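Local structure of uncharacterized protein (Legionella longbeachae NSW150, 4JZA) at residues Q502-Q507 and E535-L540; E528-S533 and P578-L583; E587-F592 and P627-A632. The protein probably acts as a phosphoinositide phosphatase, removing the 3-phosphate from phosphatidylinositol 3-phosphate, with a likely role in host lipid metabolism. All blocks are in the same frame, centred on the assembly; numbering follows the deposited sequence.

Interaction 1. Residues Q502-Q507 and E535-L540; sequences QELLDQ and EQLIIL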
loop_
_atom_site.group_PDB
_atom_site.type_symbol
_atom_site.label_atom_id
_atom_site.label_comp_id
_atom_site.label_asym_id
_atom_site.label_seq_id
_atom_site.Cartn_x
_atom_site.Cartn_y
_atom_site.Cartn_z
ATOM N N GLN A 502 -42.225 -5.607 5.314
ATOM C CA GLN A 502 -42.619 -5.550 6.735
ATOM C C GLN A 502 -41.904 -6.616 7.547
ATOM O O GLN A 502 -41.375 -6.320 8.602
ATOM C CB GLN A 502 -44.154 -5.630 6.914
ATOM C CG GLN A 502 -44.654 -5.416 8.341
ATOM C CD GLN A 502 -44.282 -4.051 8.918
ATOM O OE1 GLN A 502 -44.420 -2.996 8.250
ATOM N NE2 GLN A 502 -43.793 -4.054 10.165
ATOM N N GLU A 503 -41.850 -7.836 7.020
ATOM C CA GLU A 503 -41.174 -8.938 7.708
ATOM C C GLU A 503 -39.676 -8.650 7.918
ATOM O O GLU A 503 -39.102 -9.143 8.887
ATOM C CB GLU A 503 -41.384 -10.294 7.002
ATOM C CG GLU A 503 -40.868 -10.448 5.565
ATOM C CD GLU A 503 -40.926 -11.901 5.075
ATOM O OE1 GLU A 503 -40.670 -12.826 5.882
ATOM O OE2 GLU A 503 -41.200 -12.132 3.869
ATOM N N LEU A 504 -39.049 -7.865 7.031
ATOM C CA LEU A 504 -37.681 -7.464 7.246
ATOM C C LEU A 504 -37.615 -6.427 8.347
ATOM O O LEU A 504 -36.734 -6.481 9.180
ATOM C CB LEU A 504 -37.026 -6.927 5.975
ATOM C CG LEU A 504 -36.796 -7.891 4.807
ATOM C CD1 LEU A 504 -36.474 -7.098 3.564
ATOM C CD2 LEU A 504 -35.681 -8.836 5.078
ATOM N N LEU A 505 -38.527 -5.476 8.378
ATOM C CA LEU A 505 -38.511 -4.493 9.497
ATOM C C LEU A 505 -38.771 -5.162 10.858
ATOM O O LEU A 505 -38.135 -4.817 11.834
ATOM C CB LEU A 505 -39.476 -3.314 9.271
ATOM C CG LEU A 505 -39.333 -2.573 7.942
ATOM C CD1 LEU A 505 -40.432 -1.550 7.730
ATOM C CD2 LEU A 505 -37.988 -1.888 7.896
ATOM N N ASP A 506 -39.645 -6.146 10.908
ATOM C CA ASP A 506 -39.915 -6.831 12.170
ATOM C C ASP A 506 -38.637 -7.513 12.653
ATOM O O ASP A 506 -38.211 -7.351 13.801
ATOM C CB ASP A 506 -41.041 -7.881 12.026
ATOM C CG ASP A 506 -42.413 -7.253 11.726
ATOM O OD1 ASP A 506 -42.655 -6.117 12.186
ATOM O OD2 ASP A 506 -43.230 -7.883 11.005
ATOM N N GLN A 507 -38.033 -8.281 11.755
ATOM C CA GLN A 507 -36.778 -8.962 12.027
ATOM C C GLN A 507 -35.666 -8.018 12.486
ATOM O O GLN A 507 -35.000 -8.287 13.467
ATOM C CB GLN A 507 -36.335 -9.746 10.788
ATOM C CG GLN A 507 -36.881 -11.138 10.768
ATOM C CD GLN A 507 -36.629 -11.836 12.116
ATOM O OE1 GLN A 507 -37.522 -12.463 12.664
ATOM N NE2 GLN A 507 -35.414 -11.711 12.662
ATOM N N GLU A 535 -30.318 -4.349 7.007
ATOM C CA GLU A 535 -30.211 -3.023 6.461
ATOM C C GLU A 535 -30.065 -3.056 4.956
ATOM O O GLU A 535 -30.713 -2.264 4.275
ATOM C CB GLU A 535 -29.028 -2.291 7.043
ATOM C CG GLU A 535 -29.205 -1.987 8.508
ATOM C CD GLU A 535 -27.971 -1.367 9.169
ATOM O OE1 GLU A 535 -26.920 -1.081 8.507
ATOM O OE2 GLU A 535 -28.072 -1.171 10.399
ATOM N N GLN A 536 -29.234 -3.954 4.424
ATOM C CA GLN A 536 -29.021 -3.990 2.971
ATOM C C GLN A 536 -30.239 -4.542 2.314
ATOM O O GLN A 536 -30.593 -4.121 1.226
ATOM C CB GLN A 536 -27.846 -4.858 2.548
ATOM C CG GLN A 536 -26.507 -4.372 3.029
ATOM C CD GLN A 536 -25.952 -3.280 2.206
ATOM O OE1 GLN A 536 -26.504 -2.947 1.160
ATOM N NE2 GLN A 536 -24.843 -2.692 2.667
ATOM N N LEU A 537 -30.856 -5.525 2.939
ATOM C CA LEU A 537 -32.027 -6.152 2.338
ATOM C C LEU A 537 -33.198 -5.168 2.347
ATOM O O LEU A 537 -33.966 -5.102 1.395
ATOM C CB LEU A 537 -32.381 -7.438 3.058
ATOM C CG LEU A 537 -31.443 -8.624 2.743
ATOM C CD1 LEU A 537 -31.771 -9.742 3.710
ATOM C CD2 LEU A 537 -31.462 -9.169 1.303
ATOM N N ILE A 538 -33.299 -4.365 3.396
ATOM C CA ILE A 538 -34.293 -3.327 3.447
ATOM C C ILE A 538 -34.121 -2.351 2.302
ATOM O O ILE A 538 -35.052 -2.136 1.531
ATOM C CB ILE A 538 -34.278 -2.618 4.812
ATOM C CG1 ILE A 538 -34.866 -3.563 5.869
ATOM C CG2 ILE A 538 -35.117 -1.348 4.800
ATOM C CD1 ILE A 538 -34.429 -3.238 7.293
ATOM N N ILE A 539 -32.937 -1.767 2.176
ATOM C CA ILE A 539 -32.652 -0.855 1.075
ATOM C C ILE A 539 -32.938 -1.514 -0.262
ATOM O O ILE A 539 -33.567 -0.912 -1.139
ATOM C CB ILE A 539 -31.195 -0.341 1.126
ATOM C CG1 ILE A 539 -30.974 0.519 2.376
ATOM C CG2 ILE A 539 -30.859 0.531 -0.075
ATOM C CD1 ILE A 539 -31.916 1.696 2.553
ATOM N N LEU A 540 -32.491 -2.749 -0.422
ATOM C CA LEU A 540 -32.699 -3.427 -1.670
ATOM C C LEU A 540 -34.157 -3.644 -1.983
ATOM O O LEU A 540 -34.546 -3.386 -3.104
ATOM C CB LEU A 540 -31.941 -4.745 -1.757
ATOM C CG LEU A 540 -30.446 -4.482 -1.852
ATOM C CD1 LEU A 540 -29.733 -5.744 -1.442
ATOM C CD2 LEU A 540 -30.026 -4.036 -3.246
#
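Leu504 and Leu505 meet Leu537 and Ile538 where two helices, 501-513 and 524-542, pack as an antiparallel pair. Locally the axes approach to 9.8 Å, with their directions 157° apart, and the backbones come nearest at Leu504 and Ile538. The contact belongs to the helical layer beside the mixed sheet of this alpha/beta phosphatase.

What crosses the interface is apolar. Leu504 points at the partner helix and touches it with three carbons. Leu504 CB lies against Ile538 CG1 at 4.0 Å, while its two methyls reach the Leu537 end of the contact. There Leu504 CD2 sits 4.1 Å from Leu537 CB, and Leu504 CD1 is 3.9 Å from Leu537 O, a van der Waals contact with a backbone carbonyl. Leu504 crosses the Leu537 side chain at about a right angle. A smaller part of the contact runs through Leu505, whose CD2 is 3.9 Å from Ile538 CD1. Ile538 serves both leucines because its CG1 branch lies beside its own backbone N (chi1 -72°), so that CG1 meets Leu504 and CD1 meets Leu505. All four side chains are buried, with Trp577 closing over Leu504 and Leu537, and Ala491 of helix 482-492 over Leu505 and Ile538.

The polar contacts lie at the margins. Glu535 OE2 hydrogen-bonds Tyr508 OH, which joins the same two helices one residue beyond 502-507. Glu535 OE1 takes hydrogen bonds from Gln415 NE2 and His466 NE2, so both oxygens of this buried carboxylate have partners. On the exposed side of helix 501-513, one turn is spanned by Gln502 NE2 donating to Asp506 OD1 over 3.1 Å; the acceptor lies close to the Gln502 amide plane, but NE2 approaches from above the Asp506 carboxylate.

Interaction 2. Residues E528-S533 and P578-L583; sequences ELFLSS and PVFDEL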
loop_
_atom_site.group_PDB
_atom_site.type_symbol
_atom_site.label_atom_id
_atom_site.label_comp_id
_atom_site.label_asym_id
_atom_site.label_seq_id
_atom_site.Cartn_x
_atom_site.Cartn_y
_atom_site.Cartn_z
ATOM N N GLU A 528 -24.335 -8.903 14.507
ATOM C CA GLU A 528 -23.817 -7.891 13.590
ATOM C C GLU A 528 -24.040 -8.179 12.098
ATOM O O GLU A 528 -24.296 -7.268 11.329
ATOM C CB GLU A 528 -22.326 -7.667 13.825
ATOM C CG GLU A 528 -22.022 -7.073 15.177
ATOM C CD GLU A 528 -22.662 -5.723 15.443
ATOM O OE1 GLU A 528 -22.786 -4.906 14.559
ATOM O OE2 GLU A 528 -23.016 -5.428 16.568
ATOM N N LEU A 529 -23.882 -9.422 11.694
ATOM C CA LEU A 529 -23.973 -9.759 10.319
ATOM C C LEU A 529 -25.407 -9.671 9.927
ATOM O O LEU A 529 -25.714 -9.248 8.798
ATOM C CB LEU A 529 -23.444 -11.163 10.080
ATOM C CG LEU A 529 -21.944 -11.345 10.321
ATOM C CD1 LEU A 529 -21.616 -12.805 10.118
ATOM C CD2 LEU A 529 -21.108 -10.516 9.379
ATOM N N PHE A 530 -26.288 -10.068 10.856
ATOM C CA PHE A 530 -27.724 -9.943 10.623
ATOM C C PHE A 530 -28.190 -8.496 10.591
ATOM O O PHE A 530 -28.958 -8.114 9.711
ATOM C CB PHE A 530 -28.541 -10.721 11.644
ATOM C CG PHE A 530 -28.821 -12.117 11.227
ATOM C CD1 PHE A 530 -29.811 -12.374 10.338
ATOM C CD2 PHE A 530 -28.076 -13.171 11.719
ATOM C CE1 PHE A 530 -30.064 -13.658 9.932
ATOM C CE2 PHE A 530 -28.321 -14.469 11.331
ATOM C CZ PHE A 530 -29.330 -14.714 10.437
ATOM N N LEU A 531 -27.723 -7.672 11.518
ATOM C CA LEU A 531 -28.032 -6.269 11.426
ATOM C C LEU A 531 -27.560 -5.714 10.125
ATOM O O LEU A 531 -28.325 -5.030 9.496
ATOM C CB LEU A 531 -27.386 -5.493 12.537
ATOM C CG LEU A 531 -27.972 -5.818 13.905
ATOM C CD1 LEU A 531 -27.144 -5.045 14.891
ATOM C CD2 LEU A 531 -29.447 -5.443 14.025
ATOM N N SER A 532 -26.326 -6.009 9.687
ATOM C CA SER A 532 -25.803 -5.372 8.473
ATOM C C SER A 532 -26.542 -5.922 7.231
ATOM O O SER A 532 -26.912 -5.167 6.332
ATOM C CB SER A 532 -24.245 -5.423 8.398
ATOM O OG SER A 532 -23.737 -6.701 8.073
ATOM N N SER A 533 -26.858 -7.215 7.225
ATOM C CA SER A 533 -27.532 -7.824 6.074
ATOM C C SER A 533 -28.942 -7.301 5.954
ATOM O O SER A 533 -29.404 -7.052 4.843
ATOM C CB SER A 533 -27.543 -9.358 6.142
ATOM O OG SER A 533 -26.303 -9.935 5.764
ATOM N N PRO A 578 -33.872 -16.640 6.431
ATOM C CA PRO A 578 -33.406 -17.262 7.658
ATOM C C PRO A 578 -33.379 -16.189 8.727
ATOM O O PRO A 578 -33.411 -15.012 8.397
ATOM C CB PRO A 578 -31.996 -17.697 7.299
ATOM C CG PRO A 578 -31.508 -16.651 6.364
ATOM C CD PRO A 578 -32.726 -16.242 5.569
ATOM N N VAL A 579 -33.301 -16.572 9.996
ATOM C CA VAL A 579 -33.398 -15.583 11.085
ATOM C C VAL A 579 -32.351 -15.778 12.135
ATOM O O VAL A 579 -31.845 -16.882 12.335
ATOM C CB VAL A 579 -34.803 -15.568 11.769
ATOM C CG1 VAL A 579 -35.884 -15.134 10.755
ATOM C CG2 VAL A 579 -35.134 -16.938 12.380
ATOM N N PHE A 580 -31.996 -14.665 12.771
ATOM C CA PHE A 580 -31.003 -14.694 13.816
ATOM C C PHE A 580 -31.287 -15.690 14.936
ATOM O O PHE A 580 -30.398 -16.406 15.376
ATOM C CB PHE A 580 -30.860 -13.306 14.430
ATOM C CG PHE A 580 -29.812 -13.231 15.517
ATOM C CD1 PHE A 580 -28.523 -13.769 15.313
ATOM C CD2 PHE A 580 -30.123 -12.656 16.755
ATOM C CE1 PHE A 580 -27.588 -13.714 16.310
ATOM C CE2 PHE A 580 -29.186 -12.588 17.748
ATOM C CZ PHE A 580 -27.917 -13.114 17.532
ATOM N N ASP A 581 -32.522 -15.701 15.397
ATOM C CA ASP A 581 -32.900 -16.387 16.600
ATOM C C ASP A 581 -33.258 -17.832 16.265
ATOM O O ASP A 581 -34.400 -18.151 16.015
ATOM C CB ASP A 581 -34.075 -15.640 17.227
ATOM C CG ASP A 581 -34.640 -16.335 18.463
ATOM O OD1 ASP A 581 -33.880 -16.797 19.334
ATOM O OD2 ASP A 581 -35.883 -16.402 18.543
ATOM N N GLU A 582 -32.268 -18.703 16.285
ATOM C CA GLU A 582 -32.434 -20.047 15.789
ATOM C C GLU A 582 -31.468 -20.873 16.651
ATOM O O GLU A 582 -30.438 -20.350 17.047
ATOM C CB GLU A 582 -32.096 -20.027 14.280
ATOM C CG GLU A 582 -32.722 -21.110 13.409
ATOM C CD GLU A 582 -34.227 -20.960 13.216
ATOM O OE1 GLU A 582 -34.766 -21.497 12.238
ATOM O OE2 GLU A 582 -34.899 -20.319 14.031
ATOM N N LEU A 583 -31.808 -22.100 17.038
ATOM C CA LEU A 583 -30.832 -22.875 17.812
ATOM C C LEU A 583 -29.915 -23.530 16.792
ATOM O O LEU A 583 -30.359 -23.813 15.697
ATOM C CB LEU A 583 -31.472 -23.911 18.743
ATOM C CG LEU A 583 -32.699 -23.511 19.581
ATOM C CD1 LEU A 583 -32.885 -24.572 20.669
ATOM C CD2 LEU A 583 -32.627 -22.090 20.160
#
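The Phe530 ring reaches out from helix 524-542 and lies against the backbone of the loop at Val579-Phe580, and this is the tightly packed part of the contact. Phe580 N sits over one face, offset toward the rim, 3.5 Å from Phe530 CZ. Phe580 CB covers the same ring in a CH-pi contact, 4.0 Å from the centroid and 16° off the normal. At the ring's edge Pro578 O comes within 3.9 Å of Phe530 CE1, so the aromatic side chain follows three consecutive loop residues. Phe580 turns its CG anti to its backbone N (chi1 -179°), bringing CD1 within 3.7 Å of Phe530 CD2. The two ring planes are inclined at 56°, an oblique pair.

Beyond this the contact thins quickly. The Val579 CB points away from helix 524-542, and the residue adds little here. Asp581, at the centre of an inverse gamma turn, is exposed as the loop turns away from helix 524-542 and runs on to Glu582.

Helices close round the rest. His563 of helix 556-574 meets the Phe530 ring edge-to-face, and Arg589 of helix 587-602 also touches that side chain. Phe580 leans on Val511 of helix 501-513, so the loop that links helices 556-574 and 587-602 packs on helices 501-513 and 524-542 together.

Interaction 3. Residues E587-F592 and P627-A632; sequences ENRIRF and PEDIAA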
loop_
_atom_site.group_PDB
_atom_site.type_symbol
_atom_site.label_atom_id
_atom_site.label_comp_id
_atom_site.label_asym_id
_atom_site.label_seq_id
_atom_site.Cartn_x
_atom_site.Cartn_y
_atom_site.Cartn_z
ATOM N N GLU A 587 -32.568 -27.516 11.911
ATOM C CA GLU A 587 -32.403 -27.761 10.492
ATOM C C GLU A 587 -32.289 -26.442 9.745
ATOM O O GLU A 587 -31.431 -26.295 8.875
ATOM C CB GLU A 587 -33.554 -28.613 10.024
ATOM C CG GLU A 587 -33.737 -28.863 8.540
ATOM C CD GLU A 587 -35.151 -29.411 8.259
ATOM O OE1 GLU A 587 -35.837 -29.886 9.194
ATOM O OE2 GLU A 587 -35.619 -29.361 7.116
ATOM N N ASN A 588 -33.082 -25.455 10.131
ATOM C CA ASN A 588 -32.958 -24.121 9.543
ATOM C C ASN A 588 -31.592 -23.410 9.642
ATOM O O ASN A 588 -31.168 -22.685 8.725
ATOM C CB ASN A 588 -33.944 -23.204 10.217
ATOM C CG ASN A 588 -35.366 -23.425 9.772
ATOM O OD1 ASN A 588 -35.694 -24.293 8.930
ATOM N ND2 ASN A 588 -36.233 -22.625 10.340
ATOM N N ARG A 589 -30.955 -23.524 10.799
ATOM C CA ARG A 589 -29.672 -22.885 10.999
ATOM C C ARG A 589 -28.634 -23.664 10.236
ATOM O O ARG A 589 -27.749 -23.062 9.656
ATOM C CB ARG A 589 -29.328 -22.798 12.477
ATOM C CG ARG A 589 -27.989 -22.189 12.830
ATOM C CD ARG A 589 -27.850 -20.716 12.480
ATOM N NE ARG A 589 -26.487 -20.262 12.765
ATOM C CZ ARG A 589 -25.990 -19.096 12.386
ATOM N NH1 ARG A 589 -26.721 -18.189 11.757
ATOM N NH2 ARG A 589 -24.743 -18.822 12.654
ATOM N N ILE A 590 -28.777 -24.989 10.201
ATOM C CA ILE A 590 -27.800 -25.865 9.572
ATOM C C ILE A 590 -27.746 -25.560 8.111
ATOM O O ILE A 590 -26.672 -25.566 7.512
ATOM C CB ILE A 590 -28.103 -27.374 9.814
ATOM C CG1 ILE A 590 -27.517 -27.843 11.152
ATOM C CG2 ILE A 590 -27.489 -28.287 8.754
ATOM C CD1 ILE A 590 -28.215 -29.093 11.672
ATOM N N ARG A 591 -28.896 -25.275 7.543
ATOM C CA ARG A 591 -28.993 -25.016 6.109
ATOM C C ARG A 591 -28.475 -23.681 5.642
ATOM O O ARG A 591 -28.098 -23.511 4.469
ATOM C CB ARG A 591 -30.425 -25.090 5.712
ATOM C CG ARG A 591 -30.883 -26.512 5.600
ATOM C CD ARG A 591 -32.374 -26.446 5.535
ATOM N NE ARG A 591 -32.957 -27.678 5.069
ATOM C CZ ARG A 591 -34.263 -27.857 4.978
ATOM N NH1 ARG A 591 -35.104 -26.877 5.333
ATOM N NH2 ARG A 591 -34.724 -29.016 4.538
ATOM N N PHE A 592 -28.539 -22.732 6.561
ATOM C CA PHE A 592 -27.991 -21.431 6.341
ATOM C C PHE A 592 -26.465 -21.525 6.442
ATOM O O PHE A 592 -25.732 -21.055 5.561
ATOM C CB PHE A 592 -28.586 -20.435 7.358
ATOM C CG PHE A 592 -28.055 -19.037 7.206
ATOM C CD1 PHE A 592 -28.278 -18.351 6.039
ATOM C CD2 PHE A 592 -27.295 -18.435 8.209
ATOM C CE1 PHE A 592 -27.785 -17.078 5.864
ATOM C CE2 PHE A 592 -26.802 -17.151 8.037
ATOM C CZ PHE A 592 -27.059 -16.466 6.863
ATOM N N PRO A 627 -19.562 -16.153 13.218
ATOM C CA PRO A 627 -20.164 -16.922 14.302
ATOM C C PRO A 627 -19.519 -18.298 14.479
ATOM O O PRO A 627 -19.047 -18.884 13.515
ATOM C CB PRO A 627 -21.600 -17.097 13.813
ATOM C CG PRO A 627 -21.872 -15.891 12.955
ATOM C CD PRO A 627 -20.567 -15.596 12.291
ATOM N N GLU A 628 -19.534 -18.839 15.687
ATOM C CA GLU A 628 -18.819 -20.078 15.948
ATOM C C GLU A 628 -19.223 -21.241 15.036
ATOM O O GLU A 628 -18.361 -21.975 14.565
ATOM C CB GLU A 628 -18.865 -20.473 17.441
ATOM C CG GLU A 628 -17.584 -20.125 18.193
ATOM C CD GLU A 628 -16.360 -20.753 17.508
ATOM O OE1 GLU A 628 -16.331 -22.022 17.456
ATOM O OE2 GLU A 628 -15.467 -19.990 16.984
ATOM N N ASP A 629 -20.511 -21.427 14.772
ATOM C CA ASP A 629 -20.935 -22.615 14.017
ATOM C C ASP A 629 -20.540 -22.589 12.545
ATOM O O ASP A 629 -20.253 -23.640 11.964
ATOM C CB ASP A 629 -22.422 -22.946 14.183
ATOM C CG ASP A 629 -23.364 -21.746 13.963
ATOM O OD1 ASP A 629 -22.817 -20.642 13.762
ATOM O OD2 ASP A 629 -24.639 -21.919 14.013
ATOM N N ILE A 630 -20.463 -21.399 11.959
ATOM C CA ILE A 630 -19.975 -21.243 10.577
ATOM C C ILE A 630 -18.466 -21.471 10.470
ATOM O O ILE A 630 -17.964 -22.185 9.607
ATOM C CB ILE A 630 -20.289 -19.841 10.046
ATOM C CG1 ILE A 630 -21.814 -19.648 9.963
ATOM C CG2 ILE A 630 -19.679 -19.639 8.669
ATOM C CD1 ILE A 630 -22.272 -18.214 9.787
ATOM N N ALA A 631 -17.747 -20.857 11.380
ATOM C CA ALA A 631 -16.323 -21.037 11.427
ATOM C C ALA A 631 -16.018 -22.519 11.609
ATOM O O ALA A 631 -15.199 -23.082 10.891
ATOM C CB ALA A 631 -15.706 -20.194 12.552
ATOM N N ALA A 632 -16.701 -23.150 12.545
ATOM C CA ALA A 632 -16.482 -24.582 12.816
ATOM C C ALA A 632 -16.813 -25.494 11.639
ATOM O O ALA A 632 -16.119 -26.440 11.365
ATOM C CB ALA A 632 -17.280 -25.014 14.042
#
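Arg589 leaves its helix with CG anti to the backbone N (chi1 178°) and bends at the next bond (chi2 66°), and beyond that bend the chain runs extended, carrying the guanidinium across to Asp629. The aspartate answers with CG set between its own backbone N and carbonyl carbon (chi1 50°), which turns the carboxylate toward the arginine.

The result is a side-on, two-nitrogen salt bridge. Arg589 NE donates to Asp629 OD2 at 2.8 Å, and Arg589 NH2 donates to Asp629 OD1 at 2.9 Å. Both bonds are close to straight, and each carboxylate oxygen is met on its syn side. The two flat groups are nearly coplanar, and Asp629 lies along the edge that carries NE and NH2. Pro627 CB also approaches that group near its plane, 3.8 Å from Arg589 NH2. Ile630 CD1 lies 3.8 Å from Arg589 NH2, so carbons of both residues pack against the NH2 end of the ion pair. Behind the arginine, Phe530 of helix 524-542 and Glu582 of the preceding loop touch its side chain.

The bridge ties the first turn of helix 587-602 to the first turn of helix 628-637, whose N-cap position is held by Pro627. Two bonds, one to each oxygen, fix the rotation of both groups and pair a buried positive charge with a carboxylate. Because Asp629 stands at the start of its helix, the helix dipole and the arginine would both tend to stabilise its negative charge.

Interactions 1 and 2 share helix 524-542, their centres 12 Å apart, and touch where Gln507 CD meets Val579 CG1 at 3.6 Å. Interaction 3 lies 11 Å from interaction 2, centre to centre, and is joined to it by a probable hydrogen bond, Asn588 ND2 to Glu582 OE1 at 2.7 Å, and by packing of Pro578 on Phe592 and of Leu529 on Pro627. Interactions 1 and 3, about 21 Å apart between centres, do not touch. Helix 524-542 runs on into strand 545-549; a CX5R sequence runs from the end of that strand into the start of helix 556-574, consistent with the phosphatase P-loop.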